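Local coordinates for protein transmembrane oligosaccharyl transferase (Archaeoglobus fulgidus, PDB 3WAJ) that belongs to the STT3/AglB family of membrane-embedded oligosaccharyl transferases and carries a bound zinc ion, at residues Phe37-Thr40 with Val41-Gly44; His555-Glu558 with Ala559-Arg563; Phe588-Asn592 with Glu593-Glu597; Gln719-Gln722 with Thr723-Glu727; Lys748-Tyr751 with Thr752-Glu756. One frame throughout, in Å; residues are numbered along the deposited sequence.

Interaction 1: Phe37-Thr40 with Val41-Gly44; sequences FTWT and VRLG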
# COMPACT_ATOMS: atom_id res chain seq x y z
N PHE A 37 6.45 18.24 5.65
CA PHE A 37 5.91 19.59 5.75
C PHE A 37 6.27 20.45 4.54
O PHE A 37 7.19 21.26 4.57
CB PHE A 37 6.30 20.24 7.08
CG PHE A 37 5.87 19.43 8.27
CD1 PHE A 37 4.53 19.39 8.66
CD2 PHE A 37 6.79 18.66 8.97
CE1 PHE A 37 4.12 18.61 9.74
CE2 PHE A 37 6.39 17.88 10.06
CZ PHE A 37 5.05 17.85 10.44
N THR A 38 5.50 20.25 3.46
CA THR A 38 5.69 20.98 2.21
C THR A 38 4.46 21.80 1.92
O THR A 38 3.86 22.40 2.83
CB THR A 38 5.81 20.04 1.02
OG1 THR A 38 6.00 18.69 1.47
CG2 THR A 38 6.94 20.46 0.10
N TRP A 39 4.05 21.80 0.65
CA TRP A 39 2.91 22.59 0.20
C TRP A 39 1.63 22.22 0.96
O TRP A 39 0.70 23.02 1.00
CB TRP A 39 2.73 22.44 -1.32
CG TRP A 39 3.22 21.12 -1.83
CD1 TRP A 39 4.46 20.84 -2.34
CD2 TRP A 39 2.48 19.89 -1.89
NE1 TRP A 39 4.53 19.52 -2.71
CE2 TRP A 39 3.33 18.91 -2.44
CE3 TRP A 39 1.18 19.53 -1.52
CZ2 TRP A 39 2.93 17.57 -2.63
CZ3 TRP A 39 0.77 18.22 -1.72
CH2 TRP A 39 1.64 17.25 -2.26
N THR A 40 1.60 21.04 1.56
CA THR A 40 0.56 20.66 2.52
C THR A 40 1.24 19.78 3.56
O THR A 40 2.44 19.52 3.44
CB THR A 40 -0.57 19.86 1.84
OG1 THR A 40 -1.74 19.87 2.65
CG2 THR A 40 -0.13 18.41 1.62
N VAL A 41 0.53 19.32 4.58
CA VAL A 41 1.14 18.30 5.43
C VAL A 41 0.80 16.97 4.82
O VAL A 41 -0.37 16.61 4.65
CB VAL A 41 0.84 18.41 6.96
CG1 VAL A 41 -0.49 19.00 7.20
CG2 VAL A 41 0.98 17.03 7.66
N ARG A 42 1.85 16.25 4.48
CA ARG A 42 1.77 15.22 3.47
C ARG A 42 2.16 13.89 4.08
O ARG A 42 3.34 13.61 4.27
CB ARG A 42 2.72 15.63 2.33
CG ARG A 42 2.96 14.61 1.27
CD ARG A 42 3.95 15.15 0.25
NE ARG A 42 4.16 14.14 -0.79
CZ ARG A 42 5.27 13.45 -0.94
NH1 ARG A 42 6.31 13.70 -0.14
NH2 ARG A 42 5.36 12.54 -1.89
N LEU A 43 1.15 13.08 4.40
CA LEU A 43 1.33 11.76 4.98
C LEU A 43 1.90 10.85 3.90
O LEU A 43 1.69 11.09 2.72
CB LEU A 43 -0.01 11.20 5.51
CG LEU A 43 -0.72 11.98 6.63
CD1 LEU A 43 -2.10 11.38 6.96
CD2 LEU A 43 0.14 12.03 7.88
N GLY A 44 2.61 9.80 4.30
CA GLY A 44 3.24 8.92 3.34
C GLY A 44 2.29 7.94 2.67
O GLY A 44 1.16 7.74 3.14

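Interaction 2: His555-Glu558 with Ala559-Arg563; sequences HWIE and AVAHR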
# COMPACT_ATOMS: atom_id res chain seq x y z
N HIS A 555 -7.30 5.42 -1.47
CA HIS A 555 -7.18 6.11 -0.19
C HIS A 555 -7.08 7.64 -0.33
O HIS A 555 -7.72 8.38 0.43
CB HIS A 555 -6.07 5.50 0.68
CG HIS A 555 -6.38 4.10 1.14
ND1 HIS A 555 -7.65 3.57 1.11
CD2 HIS A 555 -5.58 3.13 1.65
CE1 HIS A 555 -7.62 2.33 1.58
NE2 HIS A 555 -6.38 2.05 1.91
N TRP A 556 -6.29 8.10 -1.31
CA TRP A 556 -6.19 9.55 -1.58
C TRP A 556 -7.53 10.15 -2.01
O TRP A 556 -7.91 11.23 -1.55
CB TRP A 556 -5.16 9.83 -2.67
CG TRP A 556 -3.77 9.39 -2.34
CD1 TRP A 556 -3.29 9.00 -1.11
CD2 TRP A 556 -2.67 9.30 -3.24
NE1 TRP A 556 -1.95 8.69 -1.20
CE2 TRP A 556 -1.55 8.86 -2.50
CE3 TRP A 556 -2.52 9.55 -4.61
CZ2 TRP A 556 -0.30 8.65 -3.10
CZ3 TRP A 556 -1.28 9.35 -5.20
CH2 TRP A 556 -0.19 8.89 -4.45
N ILE A 557 -8.24 9.45 -2.90
CA ILE A 557 -9.50 9.94 -3.42
C ILE A 557 -10.47 10.13 -2.27
O ILE A 557 -11.11 11.16 -2.14
CB ILE A 557 -10.10 8.99 -4.48
CG1 ILE A 557 -9.28 9.05 -5.77
CG2 ILE A 557 -11.54 9.37 -4.80
CD1 ILE A 557 -9.76 8.10 -6.86
N GLU A 558 -10.55 9.12 -1.40
CA GLU A 558 -11.42 9.20 -0.24
C GLU A 558 -10.97 10.25 0.80
O GLU A 558 -11.77 11.05 1.24
CB GLU A 558 -11.50 7.84 0.43
CG GLU A 558 -12.36 7.84 1.68
CD GLU A 558 -12.57 6.42 2.22
OE1 GLU A 558 -11.85 5.50 1.76
OE2 GLU A 558 -13.44 6.23 3.09
N ALA A 559 -9.70 10.22 1.19
CA ALA A 559 -9.24 11.12 2.24
C ALA A 559 -9.09 12.58 1.78
O ALA A 559 -9.24 13.49 2.58
CB ALA A 559 -7.94 10.61 2.87
N VAL A 560 -8.82 12.80 0.49
CA VAL A 560 -8.55 14.15 0.02
C VAL A 560 -9.71 14.75 -0.77
O VAL A 560 -10.08 15.90 -0.56
CB VAL A 560 -7.23 14.25 -0.80
CG1 VAL A 560 -7.00 15.69 -1.25
CG2 VAL A 560 -6.04 13.78 0.04
N ALA A 561 -10.29 13.97 -1.67
CA ALA A 561 -11.42 14.46 -2.45
C ALA A 561 -12.75 14.32 -1.69
O ALA A 561 -13.74 14.93 -2.09
CB ALA A 561 -11.50 13.74 -3.78
N HIS A 562 -12.76 13.52 -0.62
CA HIS A 562 -14.01 13.11 0.02
C HIS A 562 -15.03 12.64 -1.03
O HIS A 562 -16.20 13.03 -0.99
CB HIS A 562 -14.63 14.25 0.86
CG HIS A 562 -13.93 14.51 2.16
ND1 HIS A 562 -14.32 15.52 3.02
CD2 HIS A 562 -12.87 13.91 2.75
CE1 HIS A 562 -13.53 15.52 4.09
NE2 HIS A 562 -12.64 14.55 3.94
N ARG A 563 -14.57 11.84 -1.99
CA ARG A 563 -15.46 11.18 -2.94
C ARG A 563 -15.29 9.67 -2.82
O ARG A 563 -14.43 9.21 -2.08
CB ARG A 563 -15.22 11.67 -4.38
CG ARG A 563 -15.62 13.13 -4.57
CD ARG A 563 -17.08 13.43 -4.16
NE ARG A 563 -17.44 14.84 -4.35
CZ ARG A 563 -17.28 15.80 -3.44
NH1 ARG A 563 -16.79 15.50 -2.24
NH2 ARG A 563 -17.61 17.06 -3.72

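Interaction 3: Phe588-Asn592 with Glu593-Glu597; sequences FTAEN and ESYAE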
# COMPACT_ATOMS: atom_id res chain seq x y z
N PHE A 588 -10.51 0.44 -17.59
CA PHE A 588 -9.37 1.07 -18.29
C PHE A 588 -8.75 0.27 -19.44
O PHE A 588 -8.10 0.86 -20.31
CB PHE A 588 -8.27 1.53 -17.32
CG PHE A 588 -8.73 2.61 -16.37
CD1 PHE A 588 -8.88 3.92 -16.81
CD2 PHE A 588 -9.04 2.31 -15.05
CE1 PHE A 588 -9.33 4.93 -15.94
CE2 PHE A 588 -9.50 3.30 -14.16
CZ PHE A 588 -9.64 4.61 -14.61
N THR A 589 -8.94 -1.05 -19.44
CA THR A 589 -8.42 -1.83 -20.56
C THR A 589 -9.52 -2.21 -21.54
O THR A 589 -9.31 -3.05 -22.42
CB THR A 589 -7.77 -3.13 -20.11
OG1 THR A 589 -8.79 -3.99 -19.61
CG2 THR A 589 -6.69 -2.89 -19.03
N ALA A 590 -10.69 -1.62 -21.35
CA ALA A 590 -11.83 -1.91 -22.20
C ALA A 590 -11.52 -1.39 -23.61
O ALA A 590 -11.07 -0.24 -23.79
CB ALA A 590 -13.09 -1.27 -21.66
N GLU A 591 -11.76 -2.24 -24.59
CA GLU A 591 -11.35 -1.96 -25.96
C GLU A 591 -12.40 -1.28 -26.82
O GLU A 591 -12.17 -1.03 -28.00
CB GLU A 591 -10.83 -3.23 -26.62
CG GLU A 591 -9.47 -3.64 -26.07
CD GLU A 591 -9.22 -5.12 -26.22
OE1 GLU A 591 -9.98 -5.78 -26.97
OE2 GLU A 591 -8.26 -5.62 -25.59
N ASN A 592 -13.55 -0.96 -26.23
CA ASN A 592 -14.53 -0.06 -26.87
C ASN A 592 -15.34 0.70 -25.82
O ASN A 592 -15.41 0.29 -24.66
CB ASN A 592 -15.44 -0.82 -27.85
CG ASN A 592 -16.10 -2.02 -27.21
OD1 ASN A 592 -17.11 -1.88 -26.50
ND2 ASN A 592 -15.54 -3.20 -27.45
N GLU A 593 -15.96 1.80 -26.22
CA GLU A 593 -16.68 2.62 -25.25
C GLU A 593 -17.92 1.90 -24.68
O GLU A 593 -18.24 2.08 -23.51
CB GLU A 593 -17.05 3.99 -25.85
CG GLU A 593 -17.49 4.99 -24.79
CD GLU A 593 -17.83 6.36 -25.37
OE1 GLU A 593 -17.86 6.51 -26.61
OE2 GLU A 593 -18.08 7.28 -24.56
N SER A 594 -18.60 1.09 -25.49
CA SER A 594 -19.78 0.34 -25.05
C SER A 594 -19.50 -0.56 -23.85
O SER A 594 -20.27 -0.56 -22.88
CB SER A 594 -20.34 -0.52 -26.18
OG SER A 594 -20.42 0.24 -27.36
N TYR A 595 -18.42 -1.34 -23.92
CA TYR A 595 -18.04 -2.20 -22.81
C TYR A 595 -17.72 -1.36 -21.57
O TYR A 595 -18.15 -1.69 -20.47
CB TYR A 595 -16.85 -3.08 -23.18
CG TYR A 595 -16.54 -4.13 -22.13
CD1 TYR A 595 -17.11 -5.40 -22.20
CD2 TYR A 595 -15.69 -3.86 -21.06
CE1 TYR A 595 -16.83 -6.36 -21.24
CE2 TYR A 595 -15.41 -4.81 -20.10
CZ TYR A 595 -15.98 -6.06 -20.19
OH TYR A 595 -15.70 -7.01 -19.23
N ALA A 596 -16.95 -0.28 -21.75
CA ALA A 596 -16.64 0.63 -20.65
C ALA A 596 -17.91 1.16 -19.98
O ALA A 596 -17.99 1.25 -18.74
CB ALA A 596 -15.77 1.80 -21.14
N GLU A 597 -18.88 1.53 -20.81
CA GLU A 597 -20.19 2.03 -20.37
C GLU A 597 -20.95 0.98 -19.56
O GLU A 597 -21.62 1.30 -18.58
CB GLU A 597 -21.00 2.46 -21.59
CG GLU A 597 -21.79 3.73 -21.41
CD GLU A 597 -20.97 4.86 -20.89
OE1 GLU A 597 -21.52 5.69 -20.14
OE2 GLU A 597 -19.77 4.94 -21.21

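Interaction 4: Gln719-Gln722 with Thr723-Glu727; sequences QVLQ and TALYE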
# COMPACT_ATOMS: atom_id res chain seq x y z
N GLN A 719 10.24 20.30 -31.86
CA GLN A 719 11.13 20.58 -30.73
C GLN A 719 10.82 19.64 -29.57
O GLN A 719 11.74 19.10 -28.95
CB GLN A 719 11.04 22.05 -30.29
CG GLN A 719 12.29 22.54 -29.56
CD GLN A 719 12.13 23.90 -28.88
OE1 GLN A 719 11.02 24.42 -28.77
NE2 GLN A 719 13.24 24.48 -28.43
N VAL A 720 9.53 19.43 -29.28
CA VAL A 720 9.13 18.49 -28.24
C VAL A 720 9.71 17.11 -28.55
O VAL A 720 10.43 16.53 -27.72
CB VAL A 720 7.60 18.40 -28.07
CG1 VAL A 720 7.23 17.13 -27.31
CG2 VAL A 720 7.05 19.65 -27.35
N LEU A 721 9.44 16.61 -29.75
CA LEU A 721 9.91 15.28 -30.14
C LEU A 721 11.45 15.14 -30.13
O LEU A 721 11.97 14.16 -29.60
CB LEU A 721 9.37 14.91 -31.53
CG LEU A 721 9.88 13.58 -32.06
CD1 LEU A 721 9.35 12.43 -31.21
CD2 LEU A 721 9.53 13.40 -33.54
N GLN A 722 12.16 16.11 -30.67
CA GLN A 722 13.63 16.04 -30.66
C GLN A 722 14.20 16.06 -29.26
O GLN A 722 15.22 15.44 -29.00
CB GLN A 722 14.25 17.16 -31.51
CG GLN A 722 13.80 17.16 -32.96
CD GLN A 722 13.75 15.76 -33.58
OE1 GLN A 722 14.60 14.89 -33.30
NE2 GLN A 722 12.75 15.54 -34.43
N THR A 723 13.55 16.80 -28.37
CA THR A 723 13.91 16.78 -26.95
C THR A 723 13.70 15.38 -26.34
O THR A 723 14.60 14.81 -25.70
CB THR A 723 13.09 17.81 -26.18
OG1 THR A 723 13.42 19.12 -26.66
CG2 THR A 723 13.39 17.71 -24.68
N ALA A 724 12.51 14.83 -26.56
CA ALA A 724 12.16 13.50 -26.06
C ALA A 724 13.13 12.40 -26.54
O ALA A 724 13.68 11.65 -25.74
CB ALA A 724 10.74 13.18 -26.42
N LEU A 725 13.35 12.30 -27.85
CA LEU A 725 14.30 11.31 -28.37
C LEU A 725 15.70 11.47 -27.80
O LEU A 725 16.36 10.50 -27.47
CB LEU A 725 14.36 11.37 -29.89
CG LEU A 725 13.11 10.87 -30.60
CD1 LEU A 725 13.25 11.06 -32.10
CD2 LEU A 725 12.89 9.40 -30.25
N TYR A 726 16.16 12.71 -27.69
CA TYR A 726 17.47 12.96 -27.10
C TYR A 726 17.54 12.42 -25.67
O TYR A 726 18.50 11.74 -25.31
CB TYR A 726 17.79 14.46 -27.10
CG TYR A 726 19.18 14.76 -26.61
CD1 TYR A 726 20.26 14.74 -27.48
CD2 TYR A 726 19.42 15.07 -25.28
CE1 TYR A 726 21.55 15.03 -27.04
CE2 TYR A 726 20.70 15.36 -24.83
CZ TYR A 726 21.76 15.34 -25.72
OH TYR A 726 23.03 15.63 -25.28
N GLU A 727 16.52 12.73 -24.86
CA GLU A 727 16.47 12.22 -23.49
C GLU A 727 16.51 10.69 -23.49
O GLU A 727 17.20 10.07 -22.68
CB GLU A 727 15.20 12.69 -22.77
CG GLU A 727 15.13 12.28 -21.30
CD GLU A 727 13.69 12.23 -20.75
OE1 GLU A 727 13.21 11.11 -20.46
OE2 GLU A 727 13.05 13.30 -20.59

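Interaction 5: Lys748-Tyr751 with Thr752-Glu756; sequences KYAY and TQLYE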
# COMPACT_ATOMS: atom_id res chain seq x y z
N LYS A 748 2.85 8.70 -28.25
CA LYS A 748 2.10 9.49 -29.22
C LYS A 748 2.79 9.49 -30.57
O LYS A 748 2.14 9.37 -31.61
CB LYS A 748 1.94 10.94 -28.74
CG LYS A 748 1.05 11.06 -27.54
CD LYS A 748 0.91 12.50 -27.06
CE LYS A 748 -0.16 12.56 -25.97
NZ LYS A 748 -0.13 13.80 -25.17
N TYR A 749 4.11 9.65 -30.54
CA TYR A 749 4.92 9.57 -31.76
C TYR A 749 4.73 8.23 -32.46
O TYR A 749 4.40 8.19 -33.65
CB TYR A 749 6.39 9.80 -31.43
CG TYR A 749 7.34 9.58 -32.59
CD1 TYR A 749 7.32 10.42 -33.72
CD2 TYR A 749 8.29 8.56 -32.55
CE1 TYR A 749 8.19 10.22 -34.78
CE2 TYR A 749 9.17 8.35 -33.60
CZ TYR A 749 9.12 9.17 -34.71
OH TYR A 749 10.02 8.95 -35.73
N ALA A 750 4.90 7.13 -31.71
CA ALA A 750 4.66 5.78 -32.22
C ALA A 750 3.30 5.63 -32.89
O ALA A 750 3.20 5.07 -33.99
CB ALA A 750 4.79 4.77 -31.10
N TYR A 751 2.26 6.14 -32.24
CA TYR A 751 0.92 6.07 -32.81
C TYR A 751 0.84 6.72 -34.19
O TYR A 751 0.35 6.11 -35.14
CB TYR A 751 -0.13 6.66 -31.85
CG TYR A 751 -1.49 6.80 -32.49
CD1 TYR A 751 -2.30 5.69 -32.74
CD2 TYR A 751 -1.97 8.05 -32.85
CE1 TYR A 751 -3.55 5.83 -33.33
CE2 TYR A 751 -3.22 8.19 -33.43
CZ TYR A 751 -4.00 7.09 -33.67
OH TYR A 751 -5.22 7.28 -34.25
N THR A 752 1.32 7.96 -34.29
CA THR A 752 1.26 8.70 -35.56
C THR A 752 2.04 8.02 -36.68
O THR A 752 1.72 8.18 -37.85
CB THR A 752 1.77 10.16 -35.42
OG1 THR A 752 3.18 10.16 -35.18
CG2 THR A 752 1.08 10.89 -34.30
N GLN A 753 3.07 7.27 -36.32
CA GLN A 753 3.94 6.64 -37.30
C GLN A 753 3.52 5.22 -37.69
O GLN A 753 3.63 4.85 -38.85
CB GLN A 753 5.38 6.63 -36.80
CG GLN A 753 5.96 8.03 -36.63
CD GLN A 753 5.99 8.81 -37.94
OE1 GLN A 753 6.34 8.26 -39.00
NE2 GLN A 753 5.60 10.08 -37.89
N LEU A 754 3.03 4.44 -36.73
CA LEU A 754 2.72 3.04 -36.97
C LEU A 754 1.23 2.73 -37.20
O LEU A 754 0.90 1.83 -37.96
CB LEU A 754 3.24 2.17 -35.82
CG LEU A 754 4.66 2.45 -35.35
CD1 LEU A 754 4.95 1.66 -34.08
CD2 LEU A 754 5.68 2.13 -36.45
N TYR A 755 0.35 3.47 -36.53
CA TYR A 755 -1.03 3.02 -36.37
C TYR A 755 -2.09 4.01 -36.82
O TYR A 755 -3.18 3.61 -37.21
CB TYR A 755 -1.28 2.60 -34.90
CG TYR A 755 -0.30 1.57 -34.41
CD1 TYR A 755 0.02 0.48 -35.20
CD2 TYR A 755 0.32 1.68 -33.17
CE1 TYR A 755 0.93 -0.47 -34.79
CE2 TYR A 755 1.24 0.72 -32.75
CZ TYR A 755 1.52 -0.36 -33.58
OH TYR A 755 2.41 -1.33 -33.22
N GLU A 756 -1.79 5.30 -36.74
CA GLU A 756 -2.73 6.32 -37.21
C GLU A 756 -3.16 6.04 -38.66
O GLU A 756 -2.35 6.13 -39.59
CB GLU A 756 -2.14 7.72 -37.10
CG GLU A 756 -3.15 8.82 -37.39
CD GLU A 756 -2.69 10.19 -36.89
OE1 GLU A 756 -1.58 10.28 -36.33
OE2 GLU A 756 -3.45 11.16 -37.06

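Interaction 1: Phe37-Thr40 with Val41-Gly44
Trp39 and Arg42 meet where the loop doubles back, CD of Arg42 lying 3.9 Å from CZ2 of Trp39 and almost as near to CH2 of the same ring. The aliphatic part of the arginine makes this contact. With CG anti to the backbone N (chi1 171°) and the chain straight as far as NE, Arg42 runs past the six-membered end of the indole, the guanidinium plane turned 50° from that of the ring. Thr38 CB occupies one indole face, 3.7 Å above the plane and toward the rim. Behind the arginine, its CB rests against the methyl CG2 of Thr40 at 4.0 Å. At the base of the turn Phe37 and Val41 are bridged through their backbones, and their side chains lie side by side, pointing the same way, with Phe37 CE1 4.1 Å from Val41 CG2. Beyond the indole the guanidinium group is gripped by the backbone carbonyls of Ser35, Ala496, Gly498 and Pro499. The loop joins helix 33-36 to helix 47-60, which carries the zinc ligand Asp47; Phe37 and Val41 pack on helix 102-118, whose Arg106 bonds to Thr40 OG1 and Val41 O.

Interaction 2: His555-Glu558 with Ala559-Arg563
A positive phi at His562 (47°), together with a chi1 of -75° that sets CG beside its own backbone N, swings the imidazole back along the helix until its CD2 edge meets Glu558 O at 3.4 Å. That oxygen lies in the plane of the ring. It also takes a weak hydrogen bond from His562 N at 3.2 Å and a CH...O contact from His562 CA, so His562 meets this oxygen three times, each time weakly. Ahead of it the helical bonds become progressively more bent: Ala559 N to His555 O, at 2.8 Å, is fairly straight, Val560 N to Trp556 O less so, and Ala561 N to Ile557 O, at 3.0 Å, is already weak. The helix, 554-561, starts where the WWDYG signature of the family ends, and it forms the middle of a beta-alpha-beta unit between the parallel, neighbouring strands 546-548 and 564-565. The chain therefore has to turn sharply after Ala561. As it does so, Arg563 O comes back to Glu558 CA at 3.5 Å in a CH...O contact and to Ile557 CG2 at 4.0 Å. Arg563 NH1 bonds to His562 O at 2.8 Å; the oxygen is close to the guanidinium plane, but the nitrogen stands 62° out of the carbonyl plane. The polar ends have partners elsewhere, Glu558 in a salt bridge with Arg53 and His562 ND1 with Asp521. His555 stacks on Tyr50 of helix 47-60, its side chain about 8 Å from the zinc ion.

Interaction 3: Phe588-Asn592 with Glu593-Glu597
Asn592 reaches over the start of helix 593-602 to bond with Tyr595 N. Its CB lies beside the next peptide nitrogen, 3.1 Å from Glu593 N. From there CG takes the crowded position between backbone N and carbonyl carbon (chi1 53°), which carries the amide over the first turn and leaves CG 4.1 Å from Tyr595 N. At the tip, OD1 accepts a hydrogen bond from Tyr595 N at 2.9 Å, fairly straight at 161° although the donor is tilted 28° from the carbonyl plane. The same oxygen is flanked by two methylene carbons, Ser594 CB and Tyr595 CB, each 3.5 Å from OD1. This is a classical asparagine N-cap. The backbone of the capping residue begins the regular helical pattern, since Asn592 O receives Ala596 N in a straight but long and weak bond of 3.3 Å. Beneath the cap, Ala590 points its methyl at the helix: CB touches Tyr595 CD2 at 3.7 Å, obliquely to the ring, and Ala596 CB at 4.1 Å, which makes a small apolar patch. Tyr595 OH goes on to bond with Asn580, and Glu593 holds the backbone nitrogens of Ser691 and His692 with its two carboxylate oxygens. In chemical terms, OD1 stands in for the carbonyl that a preceding helical turn would have offered to Tyr595 N, and its partial negative charge would be expected to interact favourably with the positive end of the helix dipole.

Interaction 4: Gln719-Gln722 with Thr723-Glu727
Both faces of the flat peptide carbonyl of Gln719 are used by Thr723: N comes from one side of the plane and OG1 from the other. The backbone bond, Thr723 N to Gln719 O, measures 3.0 Å with the donor tilted 27° from the carbonyl plane; the hydroxyl bond, Thr723 OG1 to Gln719 O, is shorter at 2.8 Å and tilted 32°. OG1 can reach so far back because it sits beside its own backbone N (chi1 -63°), lying over the preceding turn. Among the other flat groups, the carboxamide of Gln722, on a chain bent at chi2, brings OE1 to 4.2 Å from Leu725 CD1. The carboxamide of Gln719 is held by the preceding loop, where OE1 accepts from Asn713 N. Two residues further on, Leu721 and Leu725 cross obliquely, with Leu721 CD1 4.1 Å from Leu725 CG, while Leu725 N bonds to Leu721 O at 2.9 Å. This stretch of helix 717-732 is amphipathic: Leu721, Ala724 and Leu725 face helix 740-755, Val720, Thr723 and Ala724 meet Trp705 of helix 703-708, and Gln722 and Tyr726 are exposed. The hydroxyl of Thr723 thus has its donor satisfied by a carbonyl of its own helix, which suits a threonine lying against the apolar surface of Trp705.

Interaction 5: Lys748-Tyr751 with Thr752-Glu756
Toward its C-terminal end helix 740-755 widens into a pi-type turn, where Tyr751 O accepts from both Tyr755 N at 3.0 Å and Glu756 N at 2.8 Å. These donors approach from opposite faces of the carbonyl plane. The second bond brings Glu756 beneath the Tyr751 ring, its CB 4.1 Å from the ring centroid in a CH-pi contact. The extended glutamate crosses the tyrosine at about a right angle, yet its carboxylate lies within 16° of parallel to the ring. Tyr755 CB packs against Tyr751 CD1 at 3.9 Å. Two residues before Tyr751, the ring of Tyr749 has Gln753 CG over one face, 4.0 Å from the Tyr749 centroid, a second CH-pi contact. The ring leans over the following turn because Tyr749 CG is anti to the backbone N (chi1 173°). Tyr749 O is held twice, by Gln753 N at 3.1 Å and by the hydroxyl Thr752 OG1 at 2.8 Å. Around this end of the helix, Tyr751 bonds through OH to Ile761 O and meets Phe685 edge-to-face, while Tyr749, Leu754 and Tyr755 lean on strand 649-652.

The five contacts follow one another along the chain, from the membrane part to the C-terminal globular part. Interactions 1 and 2 have centres 15 Å apart and nearest atoms about 5 Å apart. Arg42 bonds to Ala496, Gly498 and Pro499, and Trp556 to Gly45, which is consistent with both contacts lying where the two parts meet. Interaction 3 belongs with interaction 2 to the AglB core, centre to centre 25 Å away. Interactions 4 and 5 lie on consecutive helices, 717-732 and 740-755, with centres 16 Å apart, and touch directly through Leu721 CD2 and Tyr749 CE1 at 3.7 Å. Their centres are 33 to 39 Å from those of interactions 1 and 2.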